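Local coordinates for protein Xaa-Pro dipeptidase (PDB 1WY2) that probably splits Xaa-Pro dipeptides, releasing proline and a nonpolar amino acid with the help of a two-metal centre, at residues L208-D212 with G325-E330; Y241-L245 with E347-I351. All coordinates share one frame; numbering follows the deposited sequence.

Interaction 1. Residues L208-D212 with G325-E330. With ZN (zinc ion), chain D; ZN (zinc ion), chain E.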
ATOM      1  N   LEU A 208      -3.906 -28.808  -4.876  1.00 20.35           N
ATOM      2  CA  LEU A 208      -4.670 -27.868  -5.687  1.00 18.97           C
ATOM      3  C   LEU A 208      -3.820 -26.623  -5.448  1.00 18.36           C
ATOM      4  O   LEU A 208      -3.332 -26.420  -4.334  1.00 18.61           O
ATOM      5  CB  LEU A 208      -6.064 -27.621  -5.101  1.00 18.61           C
ATOM      6  CG  LEU A 208      -7.241 -28.436  -5.639  1.00 19.35           C
ATOM      7  CD1 LEU A 208      -8.434 -28.275  -4.716  1.00 18.49           C
ATOM      8  CD2 LEU A 208      -7.584 -27.972  -7.052  1.00 18.10           C
ATOM      9  N   VAL A 209      -3.614 -25.804  -6.473  1.00 16.97           N
ATOM     10  CA  VAL A 209      -2.823 -24.591  -6.297  1.00 16.76           C
ATOM     11  C   VAL A 209      -3.556 -23.421  -6.932  1.00 17.59           C
ATOM     12  O   VAL A 209      -3.813 -23.416  -8.139  1.00 18.11           O
ATOM     13  CB  VAL A 209      -1.425 -24.706  -6.950  1.00 18.05           C
ATOM     14  CG1 VAL A 209      -0.577 -23.485  -6.575  1.00 17.78           C
ATOM     15  CG2 VAL A 209      -0.737 -25.992  -6.500  1.00 18.39           C
ATOM     16  N   VAL A 210      -3.912 -22.443  -6.107  1.00 16.71           N
ATOM     17  CA  VAL A 210      -4.603 -21.254  -6.586  1.00 16.36           C
ATOM     18  C   VAL A 210      -3.536 -20.197  -6.853  1.00 16.51           C
ATOM     19  O   VAL A 210      -2.694 -19.925  -5.994  1.00 18.07           O
ATOM     20  CB  VAL A 210      -5.609 -20.725  -5.532  1.00 16.63           C
ATOM     21  CG1 VAL A 210      -6.272 -19.439  -6.029  1.00 17.11           C
ATOM     22  CG2 VAL A 210      -6.668 -21.783  -5.251  1.00 18.16           C
ATOM     23  N   ILE A 211      -3.571 -19.625  -8.054  1.00 15.32           N
ATOM     24  CA  ILE A 211      -2.616 -18.602  -8.477  1.00 16.20           C
ATOM     25  C   ILE A 211      -3.395 -17.325  -8.784  1.00 15.62           C
ATOM     26  O   ILE A 211      -4.087 -17.244  -9.797  1.00 15.81           O
ATOM     27  CB  ILE A 211      -1.873 -19.055  -9.755  1.00 16.80           C
ATOM     28  CG1 ILE A 211      -1.235 -20.430  -9.524  1.00 18.08           C
ATOM     29  CG2 ILE A 211      -0.807 -18.031 -10.138  1.00 18.16           C
ATOM     30  CD1 ILE A 211      -0.846 -21.149 -10.805  1.00 19.39           C
ATOM     31  N   ASP A 212      -3.285 -16.336  -7.903  1.00 16.16           N
ATOM     32  CA  ASP A 212      -3.988 -15.062  -8.064  1.00 15.23           C
ATOM     33  C   ASP A 212      -2.920 -13.969  -8.070  1.00 15.52           C
ATOM     34  O   ASP A 212      -2.211 -13.771  -7.083  1.00 15.67           O
ATOM     35  CB  ASP A 212      -4.961 -14.858  -6.893  1.00 15.48           C
ATOM     36  CG  ASP A 212      -5.963 -13.736  -7.130  1.00 15.58           C
ATOM     37  OD1 ASP A 212      -5.709 -12.845  -7.969  1.00 15.23           O
ATOM     38  OD2 ASP A 212      -7.010 -13.741  -6.449  1.00 17.88           O
ATOM     39  N   GLY A 325      -9.002 -27.639   0.825  1.00 19.07           N
ATOM     40  CA  GLY A 325      -8.574 -27.050  -0.430  1.00 18.38           C
ATOM     41  C   GLY A 325      -9.624 -26.132  -1.017  1.00 18.29           C
ATOM     42  O   GLY A 325     -10.751 -26.058  -0.522  1.00 18.25           O
ATOM     43  N   GLY A 326      -9.261 -25.435  -2.085  1.00 17.27           N
ATOM     44  CA  GLY A 326     -10.202 -24.524  -2.705  1.00 15.78           C
ATOM     45  C   GLY A 326      -9.892 -24.285  -4.167  1.00 16.48           C
ATOM     46  O   GLY A 326      -8.817 -24.634  -4.652  1.00 16.57           O
ATOM     47  N   VAL A 327     -10.850 -23.692  -4.869  1.00 14.88           N
ATOM     48  CA  VAL A 327     -10.692 -23.396  -6.288  1.00 15.34           C
ATOM     49  C   VAL A 327     -11.262 -22.023  -6.611  1.00 14.52           C
ATOM     50  O   VAL A 327     -12.352 -21.685  -6.168  1.00 15.68           O
ATOM     51  CB  VAL A 327     -11.447 -24.421  -7.169  1.00 16.47           C
ATOM     52  CG1 VAL A 327     -11.362 -24.010  -8.639  1.00 16.40           C
ATOM     53  CG2 VAL A 327     -10.862 -25.817  -6.978  1.00 14.87           C
ATOM     54  N   ARG A 328     -10.506 -21.231  -7.369  1.00 14.99           N
ATOM     55  CA  ARG A 328     -10.969 -19.924  -7.814  1.00 15.49           C
ATOM     56  C   ARG A 328     -10.494 -19.706  -9.245  1.00 15.33           C
ATOM     57  O   ARG A 328      -9.361 -20.037  -9.595  1.00 15.89           O
ATOM     58  CB  ARG A 328     -10.448 -18.776  -6.929  1.00 14.32           C
ATOM     59  CG  ARG A 328     -10.882 -17.391  -7.458  1.00 15.00           C
ATOM     60  CD  ARG A 328     -10.710 -16.244  -6.445  1.00 15.79           C
ATOM     61  NE  ARG A 328      -9.320 -15.958  -6.092  1.00 16.62           N
ATOM     62  CZ  ARG A 328      -8.704 -16.422  -5.007  1.00 17.03           C
ATOM     63  NH1 ARG A 328      -9.348 -17.207  -4.156  1.00 17.37           N
ATOM     64  NH2 ARG A 328      -7.447 -16.073  -4.753  1.00 16.79           N
ATOM     65  N   ILE A 329     -11.385 -19.181 -10.077  1.00 15.27           N
ATOM     66  CA  ILE A 329     -11.064 -18.880 -11.467  1.00 14.94           C
ATOM     67  C   ILE A 329     -11.526 -17.446 -11.667  1.00 14.96           C
ATOM     68  O   ILE A 329     -12.702 -17.136 -11.488  1.00 15.45           O
ATOM     69  CB  ILE A 329     -11.797 -19.834 -12.428  1.00 15.41           C
ATOM     70  CG1 ILE A 329     -11.346 -21.273 -12.149  1.00 16.56           C
ATOM     71  CG2 ILE A 329     -11.494 -19.449 -13.873  1.00 16.97           C
ATOM     72  CD1 ILE A 329     -12.093 -22.332 -12.944  1.00 17.49           C
ATOM     73  N   GLU A 330     -10.587 -16.573 -12.019  1.00 15.18           N
ATOM     74  CA  GLU A 330     -10.866 -15.152 -12.179  1.00 15.19           C
ATOM     75  C   GLU A 330     -10.351 -14.527 -13.466  1.00 15.25           C
ATOM     76  O   GLU A 330      -9.216 -14.773 -13.878  1.00 14.53           O
ATOM     77  CB  GLU A 330     -10.266 -14.387 -10.990  1.00 15.68           C
ATOM     78  CG  GLU A 330     -10.132 -12.883 -11.209  1.00 15.77           C
ATOM     79  CD  GLU A 330      -9.499 -12.163 -10.036  1.00 18.00           C
ATOM     80  OE1 GLU A 330      -8.570 -12.725  -9.419  1.00 16.74           O
ATOM     81  OE2 GLU A 330      -9.922 -11.026  -9.746  1.00 18.72           O
TER
HETATM   82 ZN    ZN D 405      -7.373 -11.738  -8.170  1.00 17.25          ZN
HETATM   83 ZN    ZN E 406      -9.889  -9.839  -8.034  1.00 18.14          ZN
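Asp212 and Glu330 meet at a zinc ion (chain D), Asp212 OD1 and Glu330 OE1 each binding the metal at 2.0 Å. The two carboxylate planes stand 85° apart, and OE1 also takes a hydrogen bond from Thr225. Glu330 OE2 reaches the second zinc (chain E) at 2.1 Å, which makes this glutamate a bridge; Asp223 binds both zincs, and His287 and Glu316 supply further ligands to the second. Asp212 OD2 makes a longer contact to the chain D zinc, 2.7 Å, and takes a side-on salt bridge in which Arg328 NE and NH2 both grip it. Arg328 NH2 meets the anti lone pair of Asp212 OD2 at 2.9 Å, while NE approaches OD2 from above the carboxylate plane at 3.2 Å with a bent N-H...O angle of 135°. A bend at chi3 (66°) in Arg328 turns the guanidinium to the aspartate. Together with the metal, this second-shell arginine probably limits rotation of the carboxylate. These residues belong to the dinuclear centre of the pita-bread fold of M24 metallopeptidases, where strands from two sheets face each other; the axes of the short segments 208-212 and 325-328 come within 6.9 Å. Val210 CG1 packs over one face of the guanidinium, 3.8 Å from Arg328 NH2. Farther from the metals, Leu208 CD2 touches Val327 CG2 at 3.9 Å. A side chain at Gly325 would collide with the preceding carbonyl oxygen and crowd Leu208 CD1.

Interaction 2. Residues Y241-L245 with E347-I351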
ATOM      1  N   TYR A 241     -13.896 -28.029  -8.816  1.00 19.51           N
ATOM      2  CA  TYR A 241     -13.306 -27.307  -9.940  1.00 21.17           C
ATOM      3  C   TYR A 241     -14.325 -27.121 -11.071  1.00 21.03           C
ATOM      4  O   TYR A 241     -14.487 -26.019 -11.598  1.00 19.57           O
ATOM      5  CB  TYR A 241     -12.084 -28.068 -10.465  1.00 21.71           C
ATOM      6  CG  TYR A 241     -11.746 -27.777 -11.912  1.00 26.76           C
ATOM      7  CD1 TYR A 241     -11.197 -26.557 -12.295  1.00 29.13           C
ATOM      8  CD2 TYR A 241     -11.996 -28.727 -12.902  1.00 29.09           C
ATOM      9  CE1 TYR A 241     -10.902 -26.286 -13.632  1.00 29.49           C
ATOM     10  CE2 TYR A 241     -11.707 -28.472 -14.238  1.00 32.85           C
ATOM     11  CZ  TYR A 241     -11.161 -27.251 -14.596  1.00 32.99           C
ATOM     12  OH  TYR A 241     -10.875 -27.009 -15.919  1.00 34.89           O
ATOM     13  N   GLU A 242     -15.012 -28.199 -11.438  1.00 19.33           N
ATOM     14  CA  GLU A 242     -15.997 -28.138 -12.516  1.00 20.21           C
ATOM     15  C   GLU A 242     -17.129 -27.174 -12.184  1.00 19.28           C
ATOM     16  O   GLU A 242     -17.661 -26.500 -13.068  1.00 18.53           O
ATOM     17  CB  GLU A 242     -16.563 -29.536 -12.802  1.00 23.68           C
ATOM     18  CG  GLU A 242     -15.503 -30.548 -13.222  1.00 30.28           C
ATOM     19  CD  GLU A 242     -16.075 -31.924 -13.527  1.00 33.67           C
ATOM     20  OE1 GLU A 242     -16.945 -32.399 -12.765  1.00 36.74           O
ATOM     21  OE2 GLU A 242     -15.641 -32.536 -14.525  1.00 37.41           O
ATOM     22  N   ILE A 243     -17.498 -27.116 -10.909  1.00 18.05           N
ATOM     23  CA  ILE A 243     -18.565 -26.223 -10.461  1.00 17.46           C
ATOM     24  C   ILE A 243     -18.142 -24.755 -10.569  1.00 17.52           C
ATOM     25  O   ILE A 243     -18.898 -23.916 -11.059  1.00 17.11           O
ATOM     26  CB  ILE A 243     -18.968 -26.546  -9.007  1.00 17.35           C
ATOM     27  CG1 ILE A 243     -19.573 -27.954  -8.946  1.00 19.10           C
ATOM     28  CG2 ILE A 243     -19.962 -25.506  -8.488  1.00 18.84           C
ATOM     29  CD1 ILE A 243     -19.875 -28.439  -7.540  1.00 19.46           C
ATOM     30  N   VAL A 244     -16.936 -24.442 -10.109  1.00 17.06           N
ATOM     31  CA  VAL A 244     -16.451 -23.067 -10.188  1.00 16.89           C
ATOM     32  C   VAL A 244     -16.297 -22.655 -11.655  1.00 17.23           C
ATOM     33  O   VAL A 244     -16.645 -21.538 -12.032  1.00 18.01           O
ATOM     34  CB  VAL A 244     -15.099 -22.904  -9.458  1.00 17.22           C
ATOM     35  CG1 VAL A 244     -14.540 -21.503  -9.694  1.00 17.70           C
ATOM     36  CG2 VAL A 244     -15.292 -23.136  -7.960  1.00 16.87           C
ATOM     37  N   LEU A 245     -15.786 -23.564 -12.481  1.00 18.36           N
ATOM     38  CA  LEU A 245     -15.605 -23.284 -13.904  1.00 18.94           C
ATOM     39  C   LEU A 245     -16.948 -22.985 -14.565  1.00 19.11           C
ATOM     40  O   LEU A 245     -17.070 -22.057 -15.364  1.00 18.83           O
ATOM     41  CB  LEU A 245     -14.954 -24.483 -14.602  1.00 21.02           C
ATOM     42  CG  LEU A 245     -14.715 -24.340 -16.109  1.00 21.98           C
ATOM     43  CD1 LEU A 245     -13.703 -23.225 -16.367  1.00 23.61           C
ATOM     44  CD2 LEU A 245     -14.210 -25.658 -16.671  1.00 24.23           C
ATOM     45  N   GLU A 347      -6.070 -19.825 -20.660  1.00 20.65           N
ATOM     46  CA  GLU A 347      -7.043 -20.917 -20.624  1.00 21.96           C
ATOM     47  C   GLU A 347      -7.561 -21.106 -19.202  1.00 21.77           C
ATOM     48  O   GLU A 347      -6.807 -20.988 -18.238  1.00 21.18           O
ATOM     49  CB  GLU A 347      -6.397 -22.218 -21.115  1.00 23.61           C
ATOM     50  CG  GLU A 347      -7.269 -23.455 -20.945  1.00 28.04           C
ATOM     51  CD  GLU A 347      -8.548 -23.397 -21.758  1.00 30.91           C
ATOM     52  OE1 GLU A 347      -9.630 -23.640 -21.182  1.00 32.99           O
ATOM     53  OE2 GLU A 347      -8.474 -23.114 -22.974  1.00 34.10           O
ATOM     54  N   ARG A 348      -8.846 -21.416 -19.077  1.00 21.68           N
ATOM     55  CA  ARG A 348      -9.457 -21.609 -17.769  1.00 23.39           C
ATOM     56  C   ARG A 348      -9.569 -23.072 -17.359  1.00 24.70           C
ATOM     57  O   ARG A 348      -9.504 -23.397 -16.174  1.00 23.83           O
ATOM     58  CB  ARG A 348     -10.836 -20.950 -17.742  1.00 22.57           C
ATOM     59  CG  ARG A 348     -10.780 -19.433 -17.721  1.00 19.90           C
ATOM     60  CD  ARG A 348     -12.145 -18.823 -17.961  1.00 20.88           C
ATOM     61  NE  ARG A 348     -12.546 -18.913 -19.364  1.00 20.39           N
ATOM     62  CZ  ARG A 348     -13.682 -18.419 -19.843  1.00 20.71           C
ATOM     63  NH1 ARG A 348     -14.534 -17.803 -19.031  1.00 19.67           N
ATOM     64  NH2 ARG A 348     -13.959 -18.519 -21.138  1.00 20.21           N
ATOM     65  N   GLU A 349      -9.739 -23.952 -18.339  1.00 26.55           N
ATOM     66  CA  GLU A 349      -9.853 -25.379 -18.061  1.00 29.30           C
ATOM     67  C   GLU A 349      -8.447 -25.959 -17.977  1.00 29.65           C
ATOM     68  O   GLU A 349      -7.925 -26.492 -18.960  1.00 30.63           O
ATOM     69  CB  GLU A 349     -10.652 -26.063 -19.176  1.00 33.06           C
ATOM     70  CG  GLU A 349     -12.012 -25.420 -19.427  1.00 39.14           C
ATOM     71  CD  GLU A 349     -12.800 -26.108 -20.527  1.00 43.37           C
ATOM     72  OE1 GLU A 349     -12.314 -26.146 -21.680  1.00 46.68           O
ATOM     73  OE2 GLU A 349     -13.909 -26.608 -20.240  1.00 45.64           O
ATOM     74  N   LEU A 350      -7.840 -25.861 -16.796  1.00 27.66           N
ATOM     75  CA  LEU A 350      -6.479 -26.340 -16.599  1.00 29.09           C
ATOM     76  C   LEU A 350      -6.313 -27.674 -15.870  1.00 30.92           C
ATOM     77  O   LEU A 350      -5.187 -28.111 -15.626  1.00 30.50           O
ATOM     78  CB  LEU A 350      -5.659 -25.256 -15.894  1.00 28.13           C
ATOM     79  CG  LEU A 350      -5.599 -23.920 -16.646  1.00 28.78           C
ATOM     80  CD1 LEU A 350      -4.803 -22.908 -15.839  1.00 28.64           C
ATOM     81  CD2 LEU A 350      -4.964 -24.124 -18.014  1.00 28.37           C
ATOM     82  N   ILE A 351      -7.417 -28.325 -15.517  1.00 33.49           N
ATOM     83  CA  ILE A 351      -7.327 -29.621 -14.850  1.00 36.74           C
ATOM     84  C   ILE A 351      -8.325 -30.600 -15.467  1.00 38.16           C
ATOM     85  O   ILE A 351      -7.954 -31.780 -15.652  1.00 39.75           O
ATOM     86  CB  ILE A 351      -7.569 -29.520 -13.308  1.00 36.66           C
ATOM     87  CG1 ILE A 351      -8.965 -30.031 -12.949  1.00 37.93           C
ATOM     88  CG2 ILE A 351      -7.389 -28.084 -12.837  1.00 37.68           C
ATOM     89  CD1 ILE A 351      -9.189 -30.201 -11.465  1.00 38.57           C
ATOM     90  OXT ILE A 351      -9.465 -30.177 -15.753  1.00 39.80           O
TER
HETATM   91  O   HOH W   1     -12.598 -28.783 -18.207  1.00 48.38           O
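Tyr241 and Leu245, one turn apart on helix 235-254 of the pita-bread catalytic domain, receive the C-terminal tail of the chain, residues 347-351, in a contact near the surface. The clearest interaction is CH-pi: Ile351 CG1 sits over one face of the Tyr241 ring, 3.5 Å from its centroid and 23° off the normal, displaced toward the CD2-CE2 side. Ile351 CD1 continues the cover to Tyr241 CG at 3.6 Å. Chi1 of 156° swings the Tyr241 ring away from its own backbone N and against Ile351, the two side chains running past each other in opposite directions. An alanine in place of Tyr241 would remove this ring, and Ile351 would probably lose its apolar platform, leaving the chain end freer to move. Apolar packing continues at Leu245, whose CD1 meets Arg348 CB at 3.9 Å and whose CD2 lies 3.5 Å from Glu349 CG; both pairs of side chains cross at about a right angle. Arg348 turns its polar end elsewhere, to Gln248 on the same helix. Polar links are weak or local: a water joins Tyr241 OH and Glu349 OE2 through long, weak bonds. Within the tail, where Glu349 centres an inverse gamma turn, Glu349 N donates to the anti lone pair of Glu347 OE1 at 2.9 Å.

In the fold
From the N terminus, the chain passes through the creatinase-type domain before reaching strand 208-217, the first side of interaction 1. Helix 235-254 follows with the first side of interaction 2; strand 325-336 then returns to close interaction 1 over 112 intervening residues, and the C-terminal tail closes interaction 2 over 101. The segments alternate, so the two loops cross. Their centres lie 10 Å apart and they touch directly: Ile329 CD1 packs on Leu245 CA at 3.8 Å, and Ile329 CG2 on Arg348 CG at 3.9 Å. Through Ile329, strand 325-336 ties the metal-bearing strands to helix 235-254 and the C-terminal tail.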